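Local coordinates for protein listeriolysin O (Listeria monocytogenes, PDB 4CDB) that binds cholesterol-containing host membranes as a cytolysin and, after a major conformational change, inserts and assembles into an oligomeric pore, at residues S85-P89 / T136-N141; Y254-Y260 / P346-N352. All coordinates share one frame; numbering follows the deposited sequence.

Contact 1 of 2, residues S85-P89 / T136-N141; sequences SLTYP and TKSNVN. With NA (sodium ion), chain J; NA (sodium ion), chain M.
Tyr88 lies with one ring face against the backbone start of the helix at Lys137. Lys137 CA stands 3.8 Å from the centroid of the Tyr88 ring and 13° off its normal, a CH-pi contact. CB and CG of the lysine continue over CE1 and CD1, crossing the ring at about a right angle. The lysine chain then bends at its third torsion (-56°), which brings NZ 3.6 Å from Leu86 CD2. Val140 fills the angle between Tyr88 and Pro89: its CG1 touches Pro89 CD at 3.8 Å and Tyr88 CD2 at 4.0 Å. In this cholesterol-dependent cytolysin the contact seats the first turn of helix 137-152 on the loop between strands 77-78 and 92-94. A sodium ion in the ring plane binds Tyr88 OH at 2.6 Å, with Ala135 O and a water as further ligands. A second sodium lies 2.6 Å from Ser85 O; Asn141 ND2, as modelled, also borders it, though an amide nitrogen is a doubtful ligand. One water donates to both Thr87 O and Asn141 OD1. Farther out, Thr136 N-caps the helix, its OG1 accepting from Asn139 N at 3.3 Å.

Contact 2 of 2, residues Y254-Y260 / P346-N352; sequences YISSVAY and PIAYTTN
Ser256 points its side chain at the neighbouring strand, where OG meets Thr350 OG1 at 2.8 Å, either hydroxyl being the possible donor; a weaker approach runs to Asn352 OD1. Asn352 tucks its CB against the Tyr254 ring, 3.5 Å from CZ, with ring and amide planes 65° apart. Its ND2 bonds only weakly to Tyr254 OH, which also hydrogen-bonds Asn357. Tyr254 reaches across because its first torsion (65°) sets the ring between backbone N and carbonyl carbon. On the same face Ala259 and Ala348 meet as small bumps, CB to CB at 4.1 Å. The other face is knobbier. Ile255 CG2 and CD1 lie against the CD2 side of the Tyr349 ring, and Tyr349 CB also touches Val258 CG2. Pro346 nests between Val258 CG1, on its CB, and Tyr260 CE2, 3.7 Å from its CG; the same Val258 methyl lies over the Tyr260 ring toward its rim. Six backbone bonds join the strands, from Tyr254 N to Asn352 O (2.8 Å) through to Ile347 N and Ala259 O. Ser256 and Ile347 are the extra residues of two beta bulges in this antiparallel pair, with strand 207-222 flanking 252-260 in the strongly curved central sheet characteristic of cholesterol-dependent cytolysins.

How the contacts relate
Contacts 1 and 2 follow one another along the chain and touch directly, their centres 11 Å apart. The loop 85-89 is the go-between: while contact 1 fixes it to helix 137-152, Pro89 CD reaches Tyr260 OH at 3.3 Å and Pro89 N lies 3.6 Å from Val258 CG2. Thr87 CG2 packs on Tyr349 CD1 at 3.5 Å, so the loop meets both strands of contact 2. It meets them on the face carrying Ile255, Val258, Tyr260, Pro346 and Tyr349. The sodium beside Ser85 lies 5.4 Å from Pro346 CG, near the seam between the contacts. Residues 176-205 and 274-303, which hold the membrane-inserting segments, are separate in sequence from all four segments.

Contact 1 of 2, residues S85-P89 / T136-N141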
loop_
_atom_site.group_PDB
_atom_site.type_symbol
_atom_site.label_atom_id
_atom_site.label_comp_id
_atom_site.label_asym_id
_atom_site.label_seq_id
_atom_site.Cartn_x
_atom_site.Cartn_y
_atom_site.Cartn_z
ATOM N N SER A 85 3.677 24.327 -3.196
ATOM C CA SER A 85 4.301 25.637 -3.021
ATOM C C SER A 85 3.823 26.345 -1.755
ATOM O O SER A 85 4.471 27.272 -1.269
ATOM C CB SER A 85 4.045 26.518 -4.245
ATOM O OG SER A 85 2.657 26.626 -4.507
ATOM N N LEU A 86 2.687 25.908 -1.223
ATOM C CA LEU A 86 2.158 26.475 0.013
ATOM C C LEU A 86 2.908 25.923 1.224
ATOM O O LEU A 86 2.843 26.483 2.322
ATOM C CB LEU A 86 0.659 26.187 0.137
ATOM C CG LEU A 86 -0.212 26.639 -1.037
ATOM C CD1 LEU A 86 -1.681 26.417 -0.725
ATOM C CD2 LEU A 86 0.048 28.097 -1.378
ATOM N N THR A 87 3.630 24.828 1.012
ATOM C CA THR A 87 4.393 24.188 2.077
ATOM C C THR A 87 5.830 24.700 2.107
ATOM O O THR A 87 6.606 24.450 1.182
ATOM C CB THR A 87 4.413 22.661 1.900
ATOM O OG1 THR A 87 3.079 22.147 2.011
ATOM C CG2 THR A 87 5.296 22.013 2.951
ATOM N N TYR A 88 6.176 25.411 3.175
ATOM C CA TYR A 88 7.521 25.945 3.355
ATOM C C TYR A 88 7.876 26.014 4.840
ATOM O O TYR A 88 6.994 26.195 5.682
ATOM C CB TYR A 88 7.647 27.322 2.697
ATOM C CG TYR A 88 6.744 28.383 3.283
ATOM C CD1 TYR A 88 5.441 28.538 2.831
ATOM C CD2 TYR A 88 7.199 29.234 4.282
ATOM C CE1 TYR A 88 4.613 29.507 3.361
ATOM C CE2 TYR A 88 6.379 30.205 4.817
ATOM C CZ TYR A 88 5.087 30.338 4.354
ATOM O OH TYR A 88 4.268 31.307 4.887
ATOM N N PRO A 89 9.173 25.859 5.164
ATOM C CA PRO A 89 9.643 25.847 6.555
ATOM C C PRO A 89 9.320 27.145 7.287
ATOM O O PRO A 89 9.531 28.226 6.735
ATOM C CB PRO A 89 11.164 25.717 6.409
ATOM C CG PRO A 89 11.374 25.117 5.072
ATOM C CD PRO A 89 10.279 25.663 4.211
ATOM N N THR A 136 8.411 35.454 5.195
ATOM C CA THR A 136 7.317 35.239 4.255
ATOM C C THR A 136 7.621 34.010 3.405
ATOM O O THR A 136 8.720 33.458 3.481
ATOM C CB THR A 136 7.115 36.450 3.328
ATOM O OG1 THR A 136 8.329 36.714 2.613
ATOM C CG2 THR A 136 6.724 37.683 4.132
ATOM N N LYS A 137 6.652 33.582 2.602
ATOM C CA LYS A 137 6.852 32.442 1.713
ATOM C C LYS A 137 7.979 32.708 0.718
ATOM O O LYS A 137 8.837 31.854 0.495
ATOM C CB LYS A 137 5.562 32.107 0.962
ATOM C CG LYS A 137 5.689 30.919 0.016
ATOM C CD LYS A 137 4.591 30.926 -1.039
ATOM C CE LYS A 137 3.209 30.965 -0.408
ATOM N NZ LYS A 137 2.131 31.065 -1.432
ATOM N N SER A 138 7.970 33.900 0.127
ATOM C CA SER A 138 8.974 34.276 -0.865
ATOM C C SER A 138 10.374 34.328 -0.265
ATOM O O SER A 138 11.329 33.830 -0.854
ATOM C CB SER A 138 8.626 35.630 -1.491
ATOM O OG SER A 138 7.359 35.589 -2.125
ATOM N N ASN A 139 10.488 34.932 0.913
ATOM C CA ASN A 139 11.782 35.067 1.571
ATOM C C ASN A 139 12.360 33.738 2.052
ATOM O O ASN A 139 13.565 33.507 1.955
ATOM C CB ASN A 139 11.705 36.067 2.727
ATOM C CG ASN A 139 11.545 37.499 2.250
ATOM O OD1 ASN A 139 11.989 37.855 1.158
ATOM N ND2 ASN A 139 10.912 38.328 3.072
ATOM N N VAL A 140 11.501 32.868 2.575
ATOM C CA VAL A 140 11.944 31.556 3.033
ATOM C C VAL A 140 12.426 30.702 1.861
ATOM O O VAL A 140 13.495 30.098 1.922
ATOM C CB VAL A 140 10.836 30.819 3.823
ATOM C CG1 VAL A 140 11.146 29.333 3.935
ATOM C CG2 VAL A 140 10.676 31.434 5.205
ATOM N N ASN A 141 11.641 30.675 0.787
ATOM C CA ASN A 141 11.995 29.897 -0.398
ATOM C C ASN A 141 13.278 30.373 -1.076
ATOM O O ASN A 141 14.036 29.571 -1.617
ATOM C CB ASN A 141 10.843 29.874 -1.403
ATOM C CG ASN A 141 9.698 28.986 -0.955
ATOM O OD1 ASN A 141 9.884 28.068 -0.155
ATOM N ND2 ASN A 141 8.506 29.250 -1.477
HETATM NA NA NA J . 7.043 27.081 -1.303
HETATM NA NA NA M . 4.792 33.208 6.526
HETATM O O HOH W 1 9.315 25.338 0.266
HETATM O O HOH W 2 2.680 32.381 8.435
#

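Contact 2 of 2, residues Y254-Y260 / P346-N352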
loop_
_atom_site.group_PDB
_atom_site.type_symbol
_atom_site.label_atom_id
_atom_site.label_comp_id
_atom_site.label_asym_id
_atom_site.label_seq_id
_atom_site.Cartn_x
_atom_site.Cartn_y
_atom_site.Cartn_z
ATOM N N TYR A 254 3.553 25.484 13.804
ATOM C CA TYR A 254 4.443 25.885 12.721
ATOM C C TYR A 254 5.086 24.681 12.041
ATOM O O TYR A 254 5.267 23.627 12.654
ATOM C CB TYR A 254 5.522 26.852 13.222
ATOM C CG TYR A 254 6.492 26.252 14.215
ATOM C CD1 TYR A 254 6.161 26.150 15.559
ATOM C CD2 TYR A 254 7.744 25.802 13.811
ATOM C CE1 TYR A 254 7.044 25.606 16.472
ATOM C CE2 TYR A 254 8.633 25.258 14.718
ATOM C CZ TYR A 254 8.278 25.163 16.048
ATOM O OH TYR A 254 9.157 24.623 16.956
ATOM N N ILE A 255 5.421 24.840 10.767
ATOM C CA ILE A 255 6.131 23.799 10.040
ATOM C C ILE A 255 7.599 23.807 10.468
ATOM O O ILE A 255 8.358 24.709 10.110
ATOM C CB ILE A 255 5.991 23.985 8.516
ATOM C CG1 ILE A 255 4.510 23.986 8.120
ATOM C CG2 ILE A 255 6.741 22.897 7.770
ATOM C CD1 ILE A 255 4.265 24.101 6.626
ATOM N N SER A 256 7.985 22.800 11.248
ATOM C CA SER A 256 9.320 22.739 11.836
ATOM C C SER A 256 10.378 22.187 10.881
ATOM O O SER A 256 11.562 22.473 11.030
ATOM C CB SER A 256 9.292 21.918 13.128
ATOM O OG SER A 256 8.689 20.651 12.914
ATOM N N SER A 257 9.946 21.400 9.899
ATOM C CA SER A 257 10.871 20.786 8.952
ATOM C C SER A 257 10.159 20.357 7.676
ATOM O O SER A 257 9.032 19.870 7.728
ATOM C CB SER A 257 11.559 19.579 9.590
ATOM O OG SER A 257 12.477 18.984 8.691
ATOM N N VAL A 258 10.820 20.541 6.535
ATOM C CA VAL A 258 10.264 20.140 5.248
ATOM C C VAL A 258 11.232 19.230 4.502
ATOM O O VAL A 258 12.412 19.554 4.353
ATOM C CB VAL A 258 9.950 21.359 4.350
ATOM C CG1 VAL A 258 9.443 20.903 2.983
ATOM C CG2 VAL A 258 8.937 22.279 5.016
ATOM N N ALA A 259 10.731 18.087 4.041
ATOM C CA ALA A 259 11.535 17.167 3.242
ATOM C C ALA A 259 11.381 17.475 1.753
ATOM O O ALA A 259 10.264 17.553 1.234
ATOM C CB ALA A 259 11.145 15.722 3.530
ATOM N N TYR A 260 12.507 17.665 1.072
ATOM C CA TYR A 260 12.502 17.964 -0.356
ATOM C C TYR A 260 13.052 16.782 -1.141
ATOM O O TYR A 260 13.984 16.113 -0.696
ATOM C CB TYR A 260 13.349 19.205 -0.654
ATOM C CG TYR A 260 12.830 20.489 -0.043
ATOM C CD1 TYR A 260 13.113 20.817 1.276
ATOM C CD2 TYR A 260 12.081 21.385 -0.793
ATOM C CE1 TYR A 260 12.651 21.992 1.837
ATOM C CE2 TYR A 260 11.613 22.567 -0.242
ATOM C CZ TYR A 260 11.902 22.864 1.075
ATOM O OH TYR A 260 11.443 24.035 1.633
ATOM N N PRO A 346 8.851 19.875 -2.278
ATOM C CA PRO A 346 8.347 19.439 -0.970
ATOM C C PRO A 346 7.454 18.203 -1.103
ATOM O O PRO A 346 6.527 18.190 -1.921
ATOM C CB PRO A 346 7.524 20.641 -0.493
ATOM C CG PRO A 346 8.126 21.815 -1.209
ATOM C CD PRO A 346 8.514 21.284 -2.558
ATOM N N ILE A 347 7.740 17.171 -0.316
ATOM C CA ILE A 347 6.982 15.927 -0.391
ATOM C C ILE A 347 6.508 15.451 0.980
ATOM O O ILE A 347 5.662 14.562 1.080
ATOM C CB ILE A 347 7.795 14.810 -1.081
ATOM C CG1 ILE A 347 9.176 14.670 -0.439
ATOM C CG2 ILE A 347 7.929 15.089 -2.571
ATOM C CD1 ILE A 347 10.065 13.645 -1.124
ATOM N N ALA A 348 7.058 16.049 2.032
ATOM C CA ALA A 348 6.662 15.734 3.401
ATOM C C ALA A 348 7.125 16.833 4.344
ATOM O O ALA A 348 8.094 17.535 4.058
ATOM C CB ALA A 348 7.246 14.400 3.829
ATOM N N TYR A 349 6.433 16.979 5.468
ATOM C CA TYR A 349 6.831 17.954 6.475
ATOM C C TYR A 349 6.326 17.611 7.871
ATOM O O TYR A 349 5.368 16.855 8.029
ATOM C CB TYR A 349 6.399 19.368 6.071
ATOM C CG TYR A 349 4.902 19.595 5.991
ATOM C CD1 TYR A 349 4.189 19.251 4.853
ATOM C CD2 TYR A 349 4.208 20.181 7.045
ATOM C CE1 TYR A 349 2.820 19.467 4.767
ATOM C CE2 TYR A 349 2.842 20.402 6.972
ATOM C CZ TYR A 349 2.153 20.043 5.829
ATOM O OH TYR A 349 0.795 20.258 5.746
ATOM N N THR A 350 6.988 18.167 8.880
ATOM C CA THR A 350 6.591 17.960 10.266
ATOM C C THR A 350 6.100 19.276 10.858
ATOM O O THR A 350 6.528 20.353 10.432
ATOM C CB THR A 350 7.761 17.430 11.114
ATOM O OG1 THR A 350 8.757 18.451 11.239
ATOM C CG2 THR A 350 8.379 16.197 10.465
ATOM N N THR A 351 5.208 19.192 11.838
ATOM C CA THR A 351 4.675 20.386 12.481
ATOM C C THR A 351 4.842 20.336 13.997
ATOM O O THR A 351 4.721 19.275 14.610
ATOM C CB THR A 351 3.186 20.592 12.145
ATOM O OG1 THR A 351 2.475 19.368 12.364
ATOM C CG2 THR A 351 3.022 21.008 10.696
ATOM N N ASN A 352 5.127 21.491 14.592
ATOM C CA ASN A 352 5.224 21.612 16.042
ATOM C C ASN A 352 4.203 22.612 16.557
ATOM O O ASN A 352 4.003 23.666 15.952
ATOM C CB ASN A 352 6.624 22.067 16.460
ATOM C CG ASN A 352 7.689 21.017 16.206
ATOM O OD1 ASN A 352 7.451 20.024 15.521
ATOM N ND2 ASN A 352 8.877 21.239 16.755
#